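Local coordinates for protein 4-hydroxy-tetrahydrodipicolinate synthase (PDB 6T3T) that probably catalyses the condensation of pyruvate with aspartate semialdehyde to 4-hydroxy-tetrahydrodipicolinate, a step in lysine biosynthesis, at residues K22-L27 and V60-E65; I161-G166 and S172-A177. All coordinates share one frame; numbering follows the deposited sequence.

Contacts 1 and 2 sample two kinds of packing in one (beta/alpha)8 barrel: helix against neighbouring helix in the outer layer, and inner strand against the helix that follows it. They lie on opposite sides of the chain's centre, with their own centres 31 Å apart and their nearest atoms about 14 Å apart, and do not touch. Contact 2 is closer to the chemistry, for residues 161-166 include Lys162, the predicted Schiff-base lysine, and the side chain of Ile161 is about 6 Å from that of Tyr133, a predicted active-site residue. In contact 1 the side chain of Leu24 is about 11 Å from that of Thr45, predicted to bind pyruvate.

Contact 1. Residues K22-L27 and V60-E65; sequences KALERL and VRLTAE
Leu24 carries its CG anti to the backbone N (chi1 -178°), whereas Leu62 sets its CG anti to the carbonyl carbon (chi1 -78°), and these two choices let the leucines meet between successive helices of the (beta/alpha)8, or TIM, barrel. Residues 22-27 belong to helix 21-32 and residues 60-65 to helix 53-67, neighbours in the outer layer with strand 38-40 between them in the chain. The segments come nearest at Leu24 and Thr63, whose CA atoms are 7.9 Å apart.

Leu24 does most of the reaching. One branch of its fork extends to the neighbouring helix, and the methyl CD2 settles on the root of Leu62, 3.8 Å from its CB. The same methyl also meets CD1 of Leu62 at 4.1 Å, and the two side chains cross at a slant. All of this is van der Waals contact in a buried place. Within these two segments the meeting rests on one methyl of Leu24, but other pairs, such as Leu24 with Leu59 and Glu25 with Ile66, join the same helices. Pro13 of a loop also packs against Leu24.

The polar neighbour is dealt with locally. Thr63 turns its hydroxyl back along its own helix (chi1 -58°) to hydrogen-bond the backbone oxygen of Leu59, which gives the hydroxyl a polar partner in its own helix. Thr63 OG1 stands 4.4 Å from Leu24 CD2, a loose approach without any polar bond.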
loop_
_atom_site.group_PDB
_atom_site.type_symbol
_atom_site.label_atom_id
_atom_site.label_comp_id
_atom_site.label_asym_id
_atom_site.label_seq_id
_atom_site.Cartn_x
_atom_site.Cartn_y
_atom_site.Cartn_z
ATOM N N LYS A 22 -4.307 26.261 34.034
ATOM C CA LYS A 22 -2.968 26.720 34.363
ATOM C C LYS A 22 -1.932 26.133 33.406
ATOM O O LYS A 22 -1.039 26.843 32.929
ATOM C CB LYS A 22 -2.646 26.377 35.811
ATOM C CG LYS A 22 -1.297 26.921 36.278
ATOM C CD LYS A 22 -1.269 28.455 36.263
ATOM C CE LYS A 22 0.069 29.013 35.745
ATOM N NZ LYS A 22 0.086 29.065 34.241
ATOM N N ALA A 23 -2.036 24.833 33.109
ATOM C CA ALA A 23 -1.096 24.211 32.178
ATOM C C ALA A 23 -1.227 24.820 30.793
ATOM O O ALA A 23 -0.227 25.040 30.101
ATOM C CB ALA A 23 -1.326 22.710 32.124
ATOM N N LEU A 24 -2.458 25.097 30.377
ATOM C CA LEU A 24 -2.680 25.715 29.078
ATOM C C LEU A 24 -2.039 27.095 29.019
ATOM O O LEU A 24 -1.384 27.443 28.030
ATOM C CB LEU A 24 -4.184 25.795 28.792
ATOM C CG LEU A 24 -4.616 26.384 27.453
ATOM C CD1 LEU A 24 -4.020 25.609 26.284
ATOM C CD2 LEU A 24 -6.123 26.415 27.374
ATOM N N GLU A 25 -2.254 27.910 30.056
ATOM C CA GLU A 25 -1.639 29.225 30.104
ATOM C C GLU A 25 -0.124 29.113 30.036
ATOM O O GLU A 25 0.534 29.869 29.317
ATOM C CB GLU A 25 -2.071 29.968 31.370
ATOM C CG GLU A 25 -3.550 30.273 31.428
ATOM C CD GLU A 25 -4.050 30.652 32.829
ATOM O OE1 GLU A 25 -3.229 30.762 33.771
ATOM O OE2 GLU A 25 -5.280 30.823 32.986
ATOM N N ARG A 26 0.463 28.209 30.822
ATOM C CA ARG A 26 1.919 28.129 30.799
ATOM C C ARG A 26 2.415 27.719 29.423
ATOM O O ARG A 26 3.419 28.251 28.940
ATOM C CB ARG A 26 2.471 27.182 31.865
ATOM C CG ARG A 26 3.993 27.456 32.053
ATOM C CD ARG A 26 4.670 26.802 33.280
ATOM N NE ARG A 26 4.161 27.260 34.582
ATOM C CZ ARG A 26 4.304 28.493 35.081
ATOM N NH1 ARG A 26 4.930 29.442 34.388
ATOM N NH2 ARG A 26 3.803 28.782 36.281
ATOM N N LEU A 27 1.750 26.743 28.798
ATOM C CA LEU A 27 2.180 26.276 27.482
ATOM C C LEU A 27 2.053 27.383 26.442
ATOM O O LEU A 27 2.947 27.571 25.601
ATOM C CB LEU A 27 1.391 25.022 27.095
ATOM C CG LEU A 27 1.543 24.330 25.741
ATOM C CD1 LEU A 27 2.692 23.295 25.678
ATOM C CD2 LEU A 27 0.215 23.664 25.405
ATOM N N VAL A 60 -10.965 26.650 22.658
ATOM C CA VAL A 60 -10.712 27.703 21.685
ATOM C C VAL A 60 -10.860 29.073 22.331
ATOM O O VAL A 60 -10.046 29.978 22.098
ATOM C CB VAL A 60 -11.640 27.548 20.474
ATOM C CG1 VAL A 60 -11.458 28.747 19.501
ATOM C CG2 VAL A 60 -11.339 26.244 19.811
ATOM N N ARG A 61 -11.861 29.231 23.190
ATOM C CA ARG A 61 -12.063 30.507 23.865
ATOM C C ARG A 61 -10.909 30.821 24.804
ATOM O O ARG A 61 -10.429 31.961 24.844
ATOM C CB ARG A 61 -13.390 30.509 24.626
ATOM C CG ARG A 61 -13.848 31.900 25.040
ATOM C CD ARG A 61 -15.339 31.892 25.274
ATOM N NE ARG A 61 -15.733 30.590 25.783
ATOM C CZ ARG A 61 -16.860 29.962 25.454
ATOM N NH1 ARG A 61 -17.704 30.509 24.577
ATOM N NH2 ARG A 61 -17.113 28.769 25.983
ATOM N N LEU A 62 -10.482 29.832 25.597
ATOM C CA LEU A 62 -9.372 30.048 26.520
ATOM C C LEU A 62 -8.109 30.438 25.780
ATOM O O LEU A 62 -7.380 31.335 26.215
ATOM C CB LEU A 62 -9.098 28.784 27.319
ATOM C CG LEU A 62 -10.051 28.527 28.462
ATOM C CD1 LEU A 62 -9.939 27.054 28.850
ATOM C CD2 LEU A 62 -9.719 29.459 29.620
ATOM N N THR A 63 -7.826 29.748 24.671
ATOM C CA THR A 63 -6.669 30.076 23.852
ATOM C C THR A 63 -6.749 31.519 23.366
ATOM O O THR A 63 -5.775 32.265 23.469
ATOM C CB THR A 63 -6.554 29.097 22.678
ATOM O OG1 THR A 63 -6.462 27.750 23.172
ATOM C CG2 THR A 63 -5.323 29.415 21.827
ATOM N N ALA A 64 -7.916 31.940 22.861
ATOM C CA ALA A 64 -8.058 33.322 22.408
ATOM C C ALA A 64 -7.883 34.282 23.562
ATOM O O ALA A 64 -7.188 35.292 23.431
ATOM C CB ALA A 64 -9.409 33.559 21.728
ATOM N N GLU A 65 -8.501 33.982 24.711
ATOM C CA GLU A 65 -8.385 34.884 25.848
ATOM C C GLU A 65 -6.947 35.005 26.323
ATOM O O GLU A 65 -6.467 36.122 26.543
ATOM C CB GLU A 65 -9.259 34.410 26.996
ATOM C CG GLU A 65 -10.688 34.774 26.782
ATOM C CD GLU A 65 -11.587 33.940 27.630
ATOM O OE1 GLU A 65 -12.808 33.986 27.393
ATOM O OE2 GLU A 65 -11.070 33.256 28.538
#

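Contact 2. Residues I161-G166 and S172-A177; sequences IKEAGG and SQLVEA
Leu174 presents a single methyl, CD1, to two residues of strand 158-163. Glu163 OE1 stands 4.0 Å from Leu174 CD1, and Ile161 CG2 lies 4.3 Å from the same Leu174 CD1, one approach polar against apolar and the other wholly apolar. The glutamate and leucine side chains meet at a slant, and all three residues are buried. The setting is a beta-alpha-beta unit of the TIM barrel, in which helix 168-177 covers the outside of the strand it follows.

The glutamate gets there by a bend. Its CG is anti to the backbone N (chi1 178°), and a turn at chi2 (52°) folds the carboxylate back, bringing OE1 up to the leucine methyl. Both carboxylate oxygens are hydrogen-bonded. Gly165 N donates to Glu163 OE2 at 2.9 Å, arriving from above the carboxylate plane, with a bent N-H...O angle of 134°. Asn134 ND2, from strand 130-134, binds OE2 as well. A leucine in place of this glutamate would probably leave both Gly165 N and Asn134 ND2 without this acceptor, and the turn after the strand less firmly tied.

Farther out, Ile184 of the next strand packs on Ile161, Glu163 and Leu174, and Val145 of helix 145-154 adds to the wall around Leu174. Ser172, earlier on the same helix, hydrogen-bonds His234 of a second subunit, linking this helix to the assembly. Between Ile161 and Glu163, Lys162, the predicted Schiff-base residue, follows the alternation of the strand; its NZ forms a salt bridge with a sulfate ion, probably from the crystallisation liquor. Leu174 adds only van der Waals contact to a buried carboxylate whose two oxygens are both hydrogen-bonded, so its polar needs are met elsewhere than at this leucine.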
loop_
_atom_site.group_PDB
_atom_site.type_symbol
_atom_site.label_atom_id
_atom_site.label_comp_id
_atom_site.label_asym_id
_atom_site.label_seq_id
_atom_site.Cartn_x
_atom_site.Cartn_y
_atom_site.Cartn_z
ATOM N N ILE A 161 -3.016 25.147 2.934
ATOM C CA ILE A 161 -3.271 23.758 3.269
ATOM C C ILE A 161 -2.168 23.287 4.212
ATOM O O ILE A 161 -0.990 23.597 4.023
ATOM C CB ILE A 161 -3.344 22.885 1.992
ATOM C CG1 ILE A 161 -3.670 21.423 2.343
ATOM C CG2 ILE A 161 -2.048 23.006 1.125
ATOM C CD1 ILE A 161 -4.107 20.639 1.108
ATOM N N LYS A 162 -2.570 22.582 5.257
ATOM C CA LYS A 162 -1.659 21.741 6.016
ATOM C C LYS A 162 -1.584 20.420 5.270
ATOM O O LYS A 162 -2.517 19.615 5.299
ATOM C CB LYS A 162 -2.150 21.548 7.443
ATOM C CG LYS A 162 -1.213 20.722 8.311
ATOM C CD LYS A 162 -1.909 20.340 9.620
ATOM C CE LYS A 162 -1.015 19.466 10.493
ATOM N NZ LYS A 162 -1.640 19.178 11.816
ATOM N N GLU A 163 -0.484 20.201 4.576
ATOM C CA GLU A 163 -0.313 19.006 3.765
ATOM C C GLU A 163 0.354 17.935 4.625
ATOM O O GLU A 163 1.522 18.061 5.015
ATOM C CB GLU A 163 0.483 19.313 2.499
ATOM C CG GLU A 163 0.742 18.095 1.634
ATOM C CD GLU A 163 -0.527 17.310 1.325
ATOM O OE1 GLU A 163 -1.570 17.909 1.045
ATOM O OE2 GLU A 163 -0.477 16.073 1.380
ATOM N N ALA A 164 -0.417 16.919 5.000
ATOM C CA ALA A 164 0.099 15.827 5.808
ATOM C C ALA A 164 -0.111 14.494 5.091
ATOM O O ALA A 164 -0.389 13.469 5.715
ATOM C CB ALA A 164 -0.527 15.846 7.200
ATOM N N GLY A 165 -0.016 14.507 3.764
ATOM C CA GLY A 165 -0.075 13.261 3.023
ATOM C C GLY A 165 1.199 12.423 3.011
ATOM O O GLY A 165 1.224 11.376 2.363
ATOM N N GLY A 166 2.268 12.862 3.677
ATOM C CA GLY A 166 3.516 12.114 3.685
ATOM C C GLY A 166 4.261 12.057 2.366
ATOM O O GLY A 166 5.140 11.212 2.194
ATOM N N SER A 172 5.223 19.630 -4.703
ATOM C CA SER A 172 5.569 20.081 -6.053
ATOM C C SER A 172 4.338 20.198 -6.942
ATOM O O SER A 172 4.240 21.133 -7.745
ATOM C CB SER A 172 6.583 19.131 -6.704
ATOM O OG SER A 172 7.836 19.211 -6.064
ATOM N N GLN A 173 3.399 19.244 -6.839
ATOM C CA GLN A 173 2.166 19.335 -7.627
ATOM C C GLN A 173 1.316 20.525 -7.187
ATOM O O GLN A 173 0.745 21.240 -8.026
ATOM C CB GLN A 173 1.366 18.027 -7.523
ATOM C CG GLN A 173 1.925 16.874 -8.401
ATOM C CD GLN A 173 1.523 15.463 -7.934
ATOM O OE1 GLN A 173 1.113 15.264 -6.795
ATOM N NE2 GLN A 173 1.675 14.478 -8.821
ATOM N N LEU A 174 1.216 20.753 -5.880
ATOM C CA LEU A 174 0.425 21.876 -5.386
ATOM C C LEU A 174 1.006 23.209 -5.856
ATOM O O LEU A 174 0.258 24.107 -6.277
ATOM C CB LEU A 174 0.324 21.803 -3.863
ATOM C CG LEU A 174 -0.575 20.673 -3.371
ATOM C CD1 LEU A 174 -0.430 20.435 -1.868
ATOM C CD2 LEU A 174 -2.023 20.992 -3.746
ATOM N N VAL A 175 2.341 23.367 -5.794
ATOM C CA VAL A 175 2.943 24.613 -6.274
ATOM C C VAL A 175 2.744 24.760 -7.790
ATOM O O VAL A 175 2.438 25.856 -8.275
ATOM C CB VAL A 175 4.419 24.727 -5.838
ATOM C CG1 VAL A 175 4.519 24.770 -4.326
ATOM C CG2 VAL A 175 5.203 23.577 -6.305
ATOM N N GLU A 176 2.834 23.662 -8.558
ATOM C CA GLU A 176 2.484 23.753 -9.980
ATOM C C GLU A 176 1.078 24.304 -10.171
ATOM O O GLU A 176 0.844 25.130 -11.056
ATOM C CB GLU A 176 2.492 22.378 -10.657
ATOM C CG GLU A 176 3.627 22.029 -11.582
ATOM C CD GLU A 176 3.920 23.065 -12.653
ATOM O OE1 GLU A 176 3.134 23.267 -13.609
ATOM O OE2 GLU A 176 5.004 23.652 -12.549
ATOM N N ALA A 177 0.121 23.842 -9.361
ATOM C CA ALA A 177 -1.278 24.090 -9.672
ATOM C C ALA A 177 -1.841 25.354 -9.043
ATOM O O ALA A 177 -2.848 25.867 -9.537
ATOM C CB ALA A 177 -2.138 22.893 -9.258
#